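Local coordinates for protein transcriptional activator of comK gene (PDB 2HQB) that probably activates transcription of the competence gene comK, and has the two-domain fold of the BMP family of substrate-binding lipoproteins, at residues Y252-F255 / V259-L262; Y110-F115 / T224-H229; N47-A52 / F78-N83; F68-A73 / D232-V237. All blocks are in the same frame, centred on the assembly; numbering follows the deposited sequence.

Contact 1 of 4, residues Y252-F255 / V259-L262; sequences YYDF and VVSL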
loop_
_atom_site.group_PDB
_atom_site.type_symbol
_atom_site.label_atom_id
_atom_site.label_comp_id
_atom_site.label_asym_id
_atom_site.label_seq_id
_atom_site.Cartn_x
_atom_site.Cartn_y
_atom_site.Cartn_z
ATOM N N TYR A 252 4.156 11.196 -5.986
ATOM C CA TYR A 252 3.268 10.756 -4.905
ATOM C C TYR A 252 1.839 10.535 -5.345
ATOM O O TYR A 252 1.265 11.398 -5.993
ATOM C CB TYR A 252 3.301 11.758 -3.765
ATOM C CG TYR A 252 4.592 11.695 -3.010
ATOM C CD1 TYR A 252 5.757 12.301 -3.518
ATOM C CD2 TYR A 252 4.686 10.943 -1.832
ATOM C CE1 TYR A 252 6.996 12.150 -2.864
ATOM C CE2 TYR A 252 5.908 10.781 -1.174
ATOM C CZ TYR A 252 7.066 11.380 -1.691
ATOM O OH TYR A 252 8.280 11.167 -1.048
ATOM N N TYR A 253 1.259 9.386 -4.980
ATOM C CA TYR A 253 -0.109 9.052 -5.380
ATOM C C TYR A 253 -1.065 8.866 -4.213
ATOM O O TYR A 253 -0.676 8.356 -3.164
ATOM C CB TYR A 253 -0.071 7.811 -6.255
ATOM C CG TYR A 253 0.853 7.978 -7.437
ATOM C CD1 TYR A 253 2.234 8.019 -7.275
ATOM C CD2 TYR A 253 0.346 8.114 -8.709
ATOM C CE1 TYR A 253 3.078 8.195 -8.365
ATOM C CE2 TYR A 253 1.174 8.285 -9.796
ATOM C CZ TYR A 253 2.535 8.326 -9.625
ATOM O OH TYR A 253 3.325 8.526 -10.733
ATOM N N ASP A 254 -2.318 9.277 -4.397
ATOM C CA ASP A 254 -3.308 9.204 -3.316
ATOM C C ASP A 254 -4.688 9.007 -3.902
ATOM O O ASP A 254 -4.811 8.597 -5.056
ATOM C CB ASP A 254 -3.283 10.511 -2.523
ATOM C CG ASP A 254 -3.836 10.374 -1.131
ATOM O OD1 ASP A 254 -4.465 9.341 -0.836
ATOM O OD2 ASP A 254 -3.646 11.319 -0.333
ATOM N N PHE A 255 -5.730 9.303 -3.126
ATOM C CA PHE A 255 -7.110 9.143 -3.617
ATOM C C PHE A 255 -7.413 9.921 -4.890
ATOM O O PHE A 255 -8.192 9.484 -5.722
ATOM C CB PHE A 255 -8.113 9.570 -2.565
ATOM C CG PHE A 255 -8.482 8.487 -1.586
ATOM C CD1 PHE A 255 -7.875 8.422 -0.335
ATOM C CD2 PHE A 255 -9.529 7.613 -1.862
ATOM C CE1 PHE A 255 -8.316 7.519 0.631
ATOM C CE2 PHE A 255 -9.971 6.707 -0.896
ATOM C CZ PHE A 255 -9.366 6.665 0.352
ATOM N N VAL A 259 -5.403 5.577 -7.467
ATOM C CA VAL A 259 -4.761 4.327 -7.169
ATOM C C VAL A 259 -4.751 4.076 -5.679
ATOM O O VAL A 259 -3.912 3.322 -5.152
ATOM C CB VAL A 259 -3.352 4.307 -7.744
ATOM C CG1 VAL A 259 -3.422 4.432 -9.224
ATOM C CG2 VAL A 259 -2.542 5.424 -7.165
ATOM N N VAL A 260 -5.684 4.735 -5.002
ATOM C CA VAL A 260 -5.855 4.560 -3.565
ATOM C C VAL A 260 -7.337 4.633 -3.310
ATOM O O VAL A 260 -8.020 5.517 -3.832
ATOM C CB VAL A 260 -5.194 5.648 -2.746
ATOM C CG1 VAL A 260 -5.658 5.551 -1.314
ATOM C CG2 VAL A 260 -3.698 5.489 -2.801
ATOM N N SER A 261 -7.838 3.713 -2.501
ATOM C CA SER A 261 -9.259 3.689 -2.216
ATOM C C SER A 261 -9.641 2.970 -0.919
ATOM O O SER A 261 -8.799 2.712 -0.051
ATOM C CB SER A 261 -9.952 3.006 -3.382
ATOM O OG SER A 261 -9.410 1.712 -3.558
ATOM N N LEU A 262 -10.931 2.670 -0.801
ATOM C CA LEU A 262 -11.450 1.925 0.326
ATOM C C LEU A 262 -12.026 0.655 -0.277
ATOM O O LEU A 262 -12.482 0.665 -1.419
ATOM C CB LEU A 262 -12.557 2.686 1.053
ATOM C CG LEU A 262 -12.164 3.738 2.077
ATOM C CD1 LEU A 262 -13.330 3.922 2.996
ATOM C CD2 LEU A 262 -10.987 3.299 2.887
#
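Phe-255 and Val-260 bring the backbones together, their CA atoms 4.8 Å apart, where residues 253-255 and 259-262 run 37° from one another with no hydrogen bond between them. The Phe-255 side chain leaves its CA away from 259-262, yet its ring swings back under that strand. Val-260 CG1 sits over one ring face, displaced toward the rim, in a CH-pi contact of 3.9 Å to the centroid. CG1 of Val-260 lies anti to the backbone N (chi1 168°), which turns it to the ring, while CG2 rests 3.8 Å from Asp-254 CA. The outer rim of the ring reaches along the strand, with Phe-255 CE2 3.4 Å from Ser-261 CA and Phe-255 CZ 4.4 Å from Leu-262 CG. The segments belong to different sheets: 249-253 is an edge strand of the parallel N-terminal sheet and 260-262 an edge strand of the mixed C-terminal one, so the chain here makes one of the interdomain crossings characteristic of type I periplasmic-binding-protein folds. Nearer the N-terminal domain, Tyr-253 CB meets Val-259 CG2 at 3.6 Å, and both side chains lean on Leu-233 of helix 230-240. Asp-254 OD1 takes a weak bond from Phe-255 N within the turn; its OD2 is hydrogen-bonded to Tyr-284 OH of helix 271-286, and Ser-261 OG to His-229 NE2.

Contact 2 of 4, residues Y110-F115 / T224-H229; sequences YAMGYF and TSTVQH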
loop_
_atom_site.group_PDB
_atom_site.type_symbol
_atom_site.label_atom_id
_atom_site.label_comp_id
_atom_site.label_asym_id
_atom_site.label_seq_id
_atom_site.Cartn_x
_atom_site.Cartn_y
_atom_site.Cartn_z
ATOM N N TYR A 110 -1.815 8.894 4.849
ATOM C CA TYR A 110 -2.729 9.542 5.794
ATOM C C TYR A 110 -4.213 9.449 5.412
ATOM O O TYR A 110 -5.022 8.954 6.198
ATOM C CB TYR A 110 -2.343 11.005 5.962
ATOM C CG TYR A 110 -3.122 11.742 7.031
ATOM C CD1 TYR A 110 -2.746 11.688 8.385
ATOM C CD2 TYR A 110 -4.256 12.477 6.693
ATOM C CE1 TYR A 110 -3.499 12.352 9.369
ATOM C CE2 TYR A 110 -5.010 13.135 7.659
ATOM C CZ TYR A 110 -4.639 13.066 8.981
ATOM O OH TYR A 110 -5.469 13.650 9.892
ATOM N N ALA A 111 -4.573 9.914 4.214
ATOM C CA ALA A 111 -5.971 9.878 3.767
ATOM C C ALA A 111 -6.667 8.561 4.022
ATOM O O ALA A 111 -7.587 8.470 4.837
ATOM C CB ALA A 111 -6.064 10.194 2.291
HETATM N N MSE A 112 -6.227 7.531 3.314
HETATM C CA MSE A 112 -6.851 6.227 3.456
HETATM C C MSE A 112 -6.993 5.787 4.897
HETATM O O MSE A 112 -7.965 5.143 5.242
HETATM C CB MSE A 112 -6.075 5.168 2.663
HETATM C CG MSE A 112 -4.866 4.549 3.368
HETATM SE SE MSE A 112 -3.870 3.321 2.162
HETATM C CE MSE A 112 -2.455 2.853 3.391
ATOM N N GLY A 113 -6.038 6.135 5.744
ATOM C CA GLY A 113 -6.121 5.718 7.129
ATOM C C GLY A 113 -7.228 6.434 7.865
ATOM O O GLY A 113 -7.914 5.867 8.717
ATOM N N TYR A 114 -7.395 7.700 7.513
ATOM C CA TYR A 114 -8.395 8.535 8.112
ATOM C C TYR A 114 -9.761 7.929 7.833
ATOM O O TYR A 114 -10.449 7.464 8.743
ATOM C CB TYR A 114 -8.257 9.920 7.515
ATOM C CG TYR A 114 -9.008 11.008 8.235
ATOM C CD1 TYR A 114 -8.497 11.597 9.394
ATOM C CD2 TYR A 114 -10.220 11.469 7.740
ATOM C CE1 TYR A 114 -9.174 12.618 10.029
ATOM C CE2 TYR A 114 -10.900 12.481 8.365
ATOM C CZ TYR A 114 -10.379 13.056 9.500
ATOM O OH TYR A 114 -11.069 14.101 10.062
ATOM N N PHE A 115 -10.151 7.920 6.567
ATOM C CA PHE A 115 -11.440 7.363 6.170
ATOM C C PHE A 115 -11.680 5.964 6.711
ATOM O O PHE A 115 -12.818 5.616 7.043
ATOM C CB PHE A 115 -11.547 7.345 4.648
ATOM C CG PHE A 115 -11.384 8.680 4.040
ATOM C CD1 PHE A 115 -12.257 9.699 4.374
ATOM C CD2 PHE A 115 -10.308 8.952 3.226
ATOM C CE1 PHE A 115 -12.060 10.969 3.919
ATOM C CE2 PHE A 115 -10.098 10.233 2.757
ATOM C CZ PHE A 115 -10.980 11.249 3.110
ATOM N N THR A 224 -13.962 -2.826 6.095
ATOM C CA THR A 224 -13.436 -2.222 4.872
ATOM C C THR A 224 -11.924 -2.407 4.825
ATOM O O THR A 224 -11.317 -2.921 5.766
ATOM C CB THR A 224 -13.828 -0.724 4.795
ATOM O OG1 THR A 224 -15.165 -0.660 4.309
ATOM C CG2 THR A 224 -12.938 0.090 3.849
ATOM N N SER A 225 -11.322 -1.985 3.723
ATOM C CA SER A 225 -9.900 -2.115 3.544
ATOM C C SER A 225 -9.315 -0.830 2.973
ATOM O O SER A 225 -9.940 -0.186 2.127
ATOM C CB SER A 225 -9.646 -3.295 2.604
ATOM O OG SER A 225 -10.792 -4.134 2.573
ATOM N N THR A 226 -8.136 -0.445 3.462
ATOM C CA THR A 226 -7.439 0.730 2.949
ATOM C C THR A 226 -6.573 0.204 1.773
ATOM O O THR A 226 -5.449 -0.218 1.938
ATOM C CB THR A 226 -6.581 1.452 4.086
ATOM O OG1 THR A 226 -5.620 0.563 4.673
ATOM C CG2 THR A 226 -7.501 1.941 5.196
ATOM N N VAL A 227 -7.133 0.237 0.575
ATOM C CA VAL A 227 -6.476 -0.295 -0.611
ATOM C C VAL A 227 -5.509 0.602 -1.397
ATOM O O VAL A 227 -5.796 1.770 -1.647
ATOM C CB VAL A 227 -7.556 -0.792 -1.578
ATOM C CG1 VAL A 227 -6.940 -1.574 -2.717
ATOM C CG2 VAL A 227 -8.558 -1.620 -0.816
ATOM N N GLN A 228 -4.363 0.031 -1.778
ATOM C CA GLN A 228 -3.370 0.733 -2.582
ATOM C C GLN A 228 -3.219 -0.104 -3.853
ATOM O O GLN A 228 -2.793 -1.253 -3.795
ATOM C CB GLN A 228 -2.049 0.849 -1.828
ATOM C CG GLN A 228 -2.196 1.670 -0.555
ATOM C CD GLN A 228 -0.873 1.994 0.108
ATOM O OE1 GLN A 228 0.017 1.159 0.159
ATOM N NE2 GLN A 228 -0.744 3.208 0.629
ATOM N N HIS A 229 -3.573 0.465 -5.005
ATOM C CA HIS A 229 -3.525 -0.300 -6.245
ATOM C C HIS A 229 -2.219 -0.307 -6.966
ATOM O O HIS A 229 -2.043 0.407 -7.956
ATOM C CB HIS A 229 -4.621 0.174 -7.190
ATOM C CG HIS A 229 -5.977 0.201 -6.555
ATOM N ND1 HIS A 229 -6.783 -0.914 -6.471
ATOM C CD2 HIS A 229 -6.639 1.191 -5.913
ATOM C CE1 HIS A 229 -7.885 -0.611 -5.807
ATOM N NE2 HIS A 229 -7.822 0.659 -5.458
#
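Met-112, a selenomethionine in this crystal, carries the contact by lying across Thr-226 and Gln-228, the helix 110-115 running nearly antiparallel to strand 224-228 with axes 8.3 Å apart at 171°. Met-112 CG stands between the backbone N and the carbonyl carbon (chi1 84°) and the chain then continues extended, which sends it across the threonine at about a right angle, Met-112 CG 3.6 Å from Thr-226 CB. The threonine methyl turns to the helix backbone instead, CG2 beside Met-112 O and near Gly-113 CA. At the far end the selenium meets the glutamine stem, Met-112 SE lying 3.6 Å from Gln-228 CG, and the terminal methyl reaches the amide, Met-112 CE 3.7 Å from Gln-228 CD. A serine in place of Gln-228 would probably leave the selenium and terminal methyl of Met-112 uncovered on this side and freer to turn. Polar links run outside the pair: Thr-226 OG1 is hydrogen-bonded to Tyr-186 OH and Gly-209 O, so the hydroxyl is tied to other strands of the C-terminal sheet while its carbon side faces helix 110-122, which packs on that sheet as the chain enters the domain. Phe-255 and Val-260 also touch Met-112. With no hydrogen bond across, the helix start is held to this strand by van der Waals packing, mainly through the long Met-112 side chain.

Contact 3 of 4, residues N47-A52 / F78-N83; sequences NSEQKA and FSTIHN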
loop_
_atom_site.group_PDB
_atom_site.type_symbol
_atom_site.label_atom_id
_atom_site.label_comp_id
_atom_site.label_asym_id
_atom_site.label_seq_id
_atom_site.Cartn_x
_atom_site.Cartn_y
_atom_site.Cartn_z
ATOM N N ASN A 47 18.689 -9.542 -4.442
ATOM C CA ASN A 47 18.910 -9.095 -3.061
ATOM C C ASN A 47 20.155 -8.228 -2.712
ATOM O O ASN A 47 20.419 -7.958 -1.538
ATOM C CB ASN A 47 18.849 -10.336 -2.169
ATOM C CG ASN A 47 17.552 -11.135 -2.359
ATOM O OD1 ASN A 47 17.563 -12.352 -2.369
ATOM N ND2 ASN A 47 16.438 -10.445 -2.488
ATOM N N SER A 48 20.905 -7.780 -3.710
ATOM C CA SER A 48 22.065 -6.943 -3.436
ATOM C C SER A 48 22.329 -5.996 -4.582
ATOM O O SER A 48 21.854 -6.222 -5.691
ATOM C CB SER A 48 23.305 -7.799 -3.246
ATOM O OG SER A 48 23.574 -8.576 -4.401
ATOM N N GLU A 49 23.084 -4.934 -4.343
ATOM C CA GLU A 49 23.387 -4.052 -5.442
ATOM C C GLU A 49 24.000 -4.920 -6.558
ATOM O O GLU A 49 23.593 -4.829 -7.729
ATOM C CB GLU A 49 24.366 -2.954 -5.010
ATOM C CG GLU A 49 24.498 -1.831 -6.037
ATOM C CD GLU A 49 25.059 -0.539 -5.462
ATOM O OE1 GLU A 49 26.291 -0.472 -5.248
ATOM O OE2 GLU A 49 24.263 0.406 -5.225
ATOM N N GLN A 50 24.952 -5.778 -6.170
ATOM C CA GLN A 50 25.659 -6.682 -7.077
ATOM C C GLN A 50 24.730 -7.346 -8.081
ATOM O O GLN A 50 24.857 -7.134 -9.290
ATOM C CB GLN A 50 26.399 -7.769 -6.278
ATOM C CG GLN A 50 27.030 -8.894 -7.156
ATOM C CD GLN A 50 27.140 -10.278 -6.454
ATOM O OE1 GLN A 50 26.120 -10.910 -6.090
ATOM N NE2 GLN A 50 28.383 -10.749 -6.272
ATOM N N LYS A 51 23.797 -8.147 -7.569
ATOM C CA LYS A 51 22.854 -8.869 -8.409
ATOM C C LYS A 51 22.024 -7.893 -9.210
ATOM O O LYS A 51 21.821 -8.075 -10.408
ATOM C CB LYS A 51 21.908 -9.734 -7.569
ATOM C CG LYS A 51 22.551 -10.879 -6.811
ATOM C CD LYS A 51 21.654 -11.360 -5.660
ATOM C CE LYS A 51 22.391 -12.304 -4.712
ATOM N NZ LYS A 51 21.692 -12.399 -3.398
ATOM N N ALA A 52 21.534 -6.857 -8.538
ATOM C CA ALA A 52 20.697 -5.877 -9.190
ATOM C C ALA A 52 21.424 -5.332 -10.407
ATOM O O ALA A 52 20.841 -5.253 -11.483
ATOM C CB ALA A 52 20.327 -4.759 -8.209
ATOM N N PHE A 78 19.373 1.619 -8.428
ATOM C CA PHE A 78 19.227 2.302 -9.702
ATOM C C PHE A 78 20.041 3.579 -9.753
ATOM O O PHE A 78 20.476 4.012 -10.824
ATOM C CB PHE A 78 17.760 2.663 -9.955
ATOM C CG PHE A 78 16.873 1.490 -10.174
ATOM C CD1 PHE A 78 15.510 1.614 -10.044
ATOM C CD2 PHE A 78 17.395 0.263 -10.512
ATOM C CE1 PHE A 78 14.669 0.530 -10.247
ATOM C CE2 PHE A 78 16.576 -0.824 -10.715
ATOM C CZ PHE A 78 15.210 -0.692 -10.583
ATOM N N SER A 79 20.244 4.193 -8.599
ATOM C CA SER A 79 20.975 5.443 -8.580
ATOM C C SER A 79 22.448 5.291 -8.887
ATOM O O SER A 79 23.079 6.195 -9.440
ATOM C CB SER A 79 20.804 6.122 -7.232
ATOM O OG SER A 79 19.465 6.548 -7.085
ATOM N N THR A 80 22.999 4.145 -8.528
ATOM C CA THR A 80 24.408 3.901 -8.755
ATOM C C THR A 80 24.620 3.334 -10.137
ATOM O O THR A 80 25.684 2.815 -10.442
ATOM C CB THR A 80 24.980 2.915 -7.688
ATOM O OG1 THR A 80 24.076 1.812 -7.491
ATOM C CG2 THR A 80 25.200 3.647 -6.375
ATOM N N ILE A 81 23.618 3.454 -10.997
ATOM C CA ILE A 81 23.757 2.880 -12.318
ATOM C C ILE A 81 22.914 3.575 -13.412
ATOM O O ILE A 81 23.120 3.328 -14.597
ATOM C CB ILE A 81 23.414 1.354 -12.213
ATOM C CG1 ILE A 81 24.275 0.566 -13.177
ATOM C CG2 ILE A 81 21.917 1.102 -12.458
ATOM C CD1 ILE A 81 23.949 -0.924 -13.234
ATOM N N HIS A 82 22.002 4.468 -13.022
ATOM C CA HIS A 82 21.113 5.096 -13.997
ATOM C C HIS A 82 21.773 6.027 -14.974
ATOM O O HIS A 82 21.127 6.499 -15.912
ATOM C CB HIS A 82 20.007 5.877 -13.309
ATOM C CG HIS A 82 20.434 7.236 -12.857
ATOM N ND1 HIS A 82 21.422 7.428 -11.913
ATOM C CD2 HIS A 82 20.001 8.471 -13.206
ATOM C CE1 HIS A 82 21.571 8.724 -11.695
ATOM N NE2 HIS A 82 20.720 9.377 -12.467
ATOM N N ASN A 83 23.050 6.314 -14.755
ATOM C CA ASN A 83 23.762 7.222 -15.650
ATOM C C ASN A 83 24.520 6.533 -16.751
ATOM O O ASN A 83 24.980 7.191 -17.670
ATOM C CB ASN A 83 24.711 8.138 -14.877
ATOM C CG ASN A 83 24.027 9.383 -14.397
ATOM O OD1 ASN A 83 23.226 9.978 -15.123
ATOM N ND2 ASN A 83 24.336 9.799 -13.171
#
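Glu-49 and Thr-80 reach for each other from opposite directions and meet by a single polar contact, Glu-49 OE2 to Thr-80 OG1 at 2.7 Å. The glutamate sits in the first turn of helix 49-61 with CG anti to the backbone N (chi1 -168°) and an extended chain beyond, which carries the carboxylate across to the end of helix 73-79. Thr-80, the first residue past that helix, turns OG1 to meet it, while its methyl CG2 stays 3.6 Å from the same OE2. The bond is not settled, because the hydroxyl's one proton also has Glu-76 O and Tyr-77 O within reach. Glu-49 packs on Glu-76 and Tyr-77 as well; the first helical turn behind its carboxylate would tend to favour negative charge, whereas a second acid nearby would work against it. Each helix end has its own fastening. At the start of 49-61, Ser-48 is the N-cap, its OG accepting from Lys-51 N at 3.2 Å in an almost straight bond (177°). Past the end of 73-79, His-82 ND1 gives a hydrogen bond to Ser-79 O, which lies in the imidazole plane; the donor stands well above the carbonyl plane. Beneath this surface contact, Phe-78 and Ile-81 pack on Ile-56. Such neighbouring helices, each following a strand and leading to the next, are typical of the beta-alpha-beta crossovers of a parallel, Rossmann-like sheet.

Contact 4 of 4, residues F68-A73 / D232-V237; sequences FGHGHA and DLYVLV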
loop_
_atom_site.group_PDB
_atom_site.type_symbol
_atom_site.label_atom_id
_atom_site.label_comp_id
_atom_site.label_asym_id
_atom_site.label_seq_id
_atom_site.Cartn_x
_atom_site.Cartn_y
_atom_site.Cartn_z
ATOM N N PHE A 68 11.490 -1.675 -13.490
ATOM C CA PHE A 68 10.908 -1.401 -12.164
ATOM C C PHE A 68 11.664 -2.143 -11.063
ATOM O O PHE A 68 12.254 -3.204 -11.290
ATOM C CB PHE A 68 9.457 -1.823 -12.083
ATOM C CG PHE A 68 8.517 -0.925 -12.812
ATOM C CD1 PHE A 68 8.153 -1.194 -14.120
ATOM C CD2 PHE A 68 7.917 0.146 -12.155
ATOM C CE1 PHE A 68 7.212 -0.437 -14.756
ATOM C CE2 PHE A 68 6.963 0.929 -12.790
ATOM C CZ PHE A 68 6.608 0.630 -14.092
ATOM N N GLY A 69 11.652 -1.552 -9.876
ATOM C CA GLY A 69 12.326 -2.124 -8.709
ATOM C C GLY A 69 11.302 -2.073 -7.594
ATOM O O GLY A 69 10.911 -0.996 -7.137
ATOM N N HIS A 70 10.846 -3.231 -7.149
ATOM C CA HIS A 70 9.821 -3.214 -6.148
ATOM C C HIS A 70 10.384 -3.147 -4.753
ATOM O O HIS A 70 10.729 -4.163 -4.141
ATOM C CB HIS A 70 8.925 -4.414 -6.299
ATOM C CG HIS A 70 7.573 -4.184 -5.742
ATOM N ND1 HIS A 70 6.822 -3.070 -6.068
ATOM C CD2 HIS A 70 6.824 -4.916 -4.890
ATOM C CE1 HIS A 70 5.659 -3.131 -5.444
ATOM N NE2 HIS A 70 5.633 -4.240 -4.722
ATOM N N GLY A 71 10.472 -1.938 -4.242
ATOM C CA GLY A 71 11.025 -1.813 -2.940
ATOM C C GLY A 71 11.926 -0.626 -2.816
ATOM O O GLY A 71 12.460 -0.137 -3.790
ATOM N N HIS A 72 12.097 -0.177 -1.589
ATOM C CA HIS A 72 12.897 0.989 -1.291
ATOM C C HIS A 72 14.390 0.928 -1.649
ATOM O O HIS A 72 15.024 1.967 -1.892
ATOM C CB HIS A 72 12.733 1.274 0.194
ATOM C CG HIS A 72 13.853 2.057 0.788
ATOM N ND1 HIS A 72 13.847 3.440 0.853
ATOM C CD2 HIS A 72 15.039 1.657 1.309
ATOM C CE1 HIS A 72 14.982 3.857 1.387
ATOM N NE2 HIS A 72 15.725 2.796 1.670
ATOM N N ALA A 73 14.949 -0.274 -1.691
ATOM C CA ALA A 73 16.372 -0.405 -1.950
ATOM C C ALA A 73 16.796 -0.361 -3.397
ATOM O O ALA A 73 17.976 -0.219 -3.709
ATOM C CB ALA A 73 16.841 -1.648 -1.351
ATOM N N ASP A 232 -2.369 -1.350 -10.589
ATOM C CA ASP A 232 -2.824 -0.209 -11.365
ATOM C C ASP A 232 -1.735 0.829 -11.547
ATOM O O ASP A 232 -1.509 1.324 -12.648
ATOM C CB ASP A 232 -4.008 0.434 -10.690
ATOM C CG ASP A 232 -5.216 -0.387 -10.832
ATOM O OD1 ASP A 232 -5.066 -1.502 -11.381
ATOM O OD2 ASP A 232 -6.294 0.064 -10.407
ATOM N N LEU A 233 -1.069 1.175 -10.466
ATOM C CA LEU A 233 -0.010 2.135 -10.590
ATOM C C LEU A 233 1.058 1.656 -11.592
ATOM O O LEU A 233 1.590 2.465 -12.359
ATOM C CB LEU A 233 0.631 2.393 -9.231
ATOM C CG LEU A 233 1.461 3.660 -9.305
ATOM C CD1 LEU A 233 0.511 4.781 -9.653
ATOM C CD2 LEU A 233 2.175 3.929 -7.993
ATOM N N TYR A 234 1.379 0.360 -11.590
ATOM C CA TYR A 234 2.395 -0.149 -12.518
ATOM C C TYR A 234 1.969 0.112 -13.933
ATOM O O TYR A 234 2.709 0.673 -14.705
ATOM C CB TYR A 234 2.631 -1.654 -12.370
ATOM C CG TYR A 234 3.760 -2.006 -11.438
ATOM C CD1 TYR A 234 3.615 -1.869 -10.067
ATOM C CD2 TYR A 234 4.965 -2.500 -11.922
ATOM C CE1 TYR A 234 4.633 -2.219 -9.203
ATOM C CE2 TYR A 234 5.986 -2.852 -11.059
ATOM C CZ TYR A 234 5.808 -2.707 -9.697
ATOM O OH TYR A 234 6.802 -3.034 -8.802
ATOM N N VAL A 235 0.769 -0.325 -14.274
ATOM C CA VAL A 235 0.243 -0.121 -15.602
ATOM C C VAL A 235 0.251 1.388 -15.868
ATOM O O VAL A 235 0.841 1.841 -16.834
ATOM C CB VAL A 235 -1.178 -0.747 -15.698
ATOM C CG1 VAL A 235 -1.836 -0.407 -17.014
ATOM C CG2 VAL A 235 -1.061 -2.269 -15.548
ATOM N N LEU A 236 -0.365 2.166 -14.992
ATOM C CA LEU A 236 -0.407 3.608 -15.158
ATOM C C LEU A 236 0.945 4.210 -15.544
ATOM O O LEU A 236 1.069 4.915 -16.557
ATOM C CB LEU A 236 -0.907 4.267 -13.869
ATOM C CG LEU A 236 -0.813 5.785 -13.696
ATOM C CD1 LEU A 236 -1.507 6.477 -14.882
ATOM C CD2 LEU A 236 -1.492 6.204 -12.406
ATOM N N VAL A 237 1.952 3.936 -14.725
ATOM C CA VAL A 237 3.299 4.455 -14.929
ATOM C C VAL A 237 3.959 3.933 -16.205
ATOM O O VAL A 237 4.791 4.603 -16.780
ATOM C CB VAL A 237 4.174 4.126 -13.688
ATOM C CG1 VAL A 237 5.636 4.415 -13.963
ATOM C CG2 VAL A 237 3.664 4.934 -12.475
#
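Phe-68, His-70 and Tyr-234 form an aromatic cluster between the central strand 66-69 of the parallel N-terminal sheet and helix 230-240, one of the helices covering this Rossmann-like alpha/beta domain. The helix comes much later in the chain, directly after the last parallel strand of the C-terminal domain, so the contact brings the returning chain onto the first domain. Tyr-234 slides past Phe-68 in the opposite direction, and the ring pair is oblique: centroids 4.6 Å apart, planes at 32°. Its CD2 stands over the centre of one phenylalanine face, 3.8 Å above the plane, and CE2 is 3.6 Å from Phe-68 CG. The far end of the tyrosine passes on to His-70, where Tyr-234 OH lies 2.7 Å from His-70 ND1, with that nitrogen at the edge of the tyrosine ring and in its plane. The imidazole is set there by a CG anti to the backbone N (chi1 -155°), which swings it back toward the helix. Phe-93 adds a further ring, edge-to-face with His-70 and also meeting Tyr-234, and Ala-25 of helix 23-35 touches both side chains. A leucine in place of Phe-68 would probably take away the aromatic face under Tyr-234 CD2 and CE2 and open a gap before Val-237, leaving the tyrosine to lean on Phe-93. That valine closes the far end of the phenylalanine ring, its CG1 3.9 Å from both Phe-68 CZ and CE2.

Contact 3 opens first along the chain, and contact 4 opens before it closes, so the two interlock; contact 4 encloses contact 2, and contact 1 comes last. Contacts 3 and 4 belong to the N-terminal domain, centres 16 Å apart, touching where Phe-78 packs against the backbone at Phe-68 and Gly-69. Contacts 1 and 2, centres 8 Å apart, lie at the interdomain junction and share the sheet pairing 222-228 with 260-262. Contact 1 touches Leu-233 of contact 4, centres 14 Å apart. Contact 3 is remote from the junction, nearest atoms about 14 Å from contact 1 and about 17 Å from contact 2. The series runs from an N-terminal surface to the junction between the lobes.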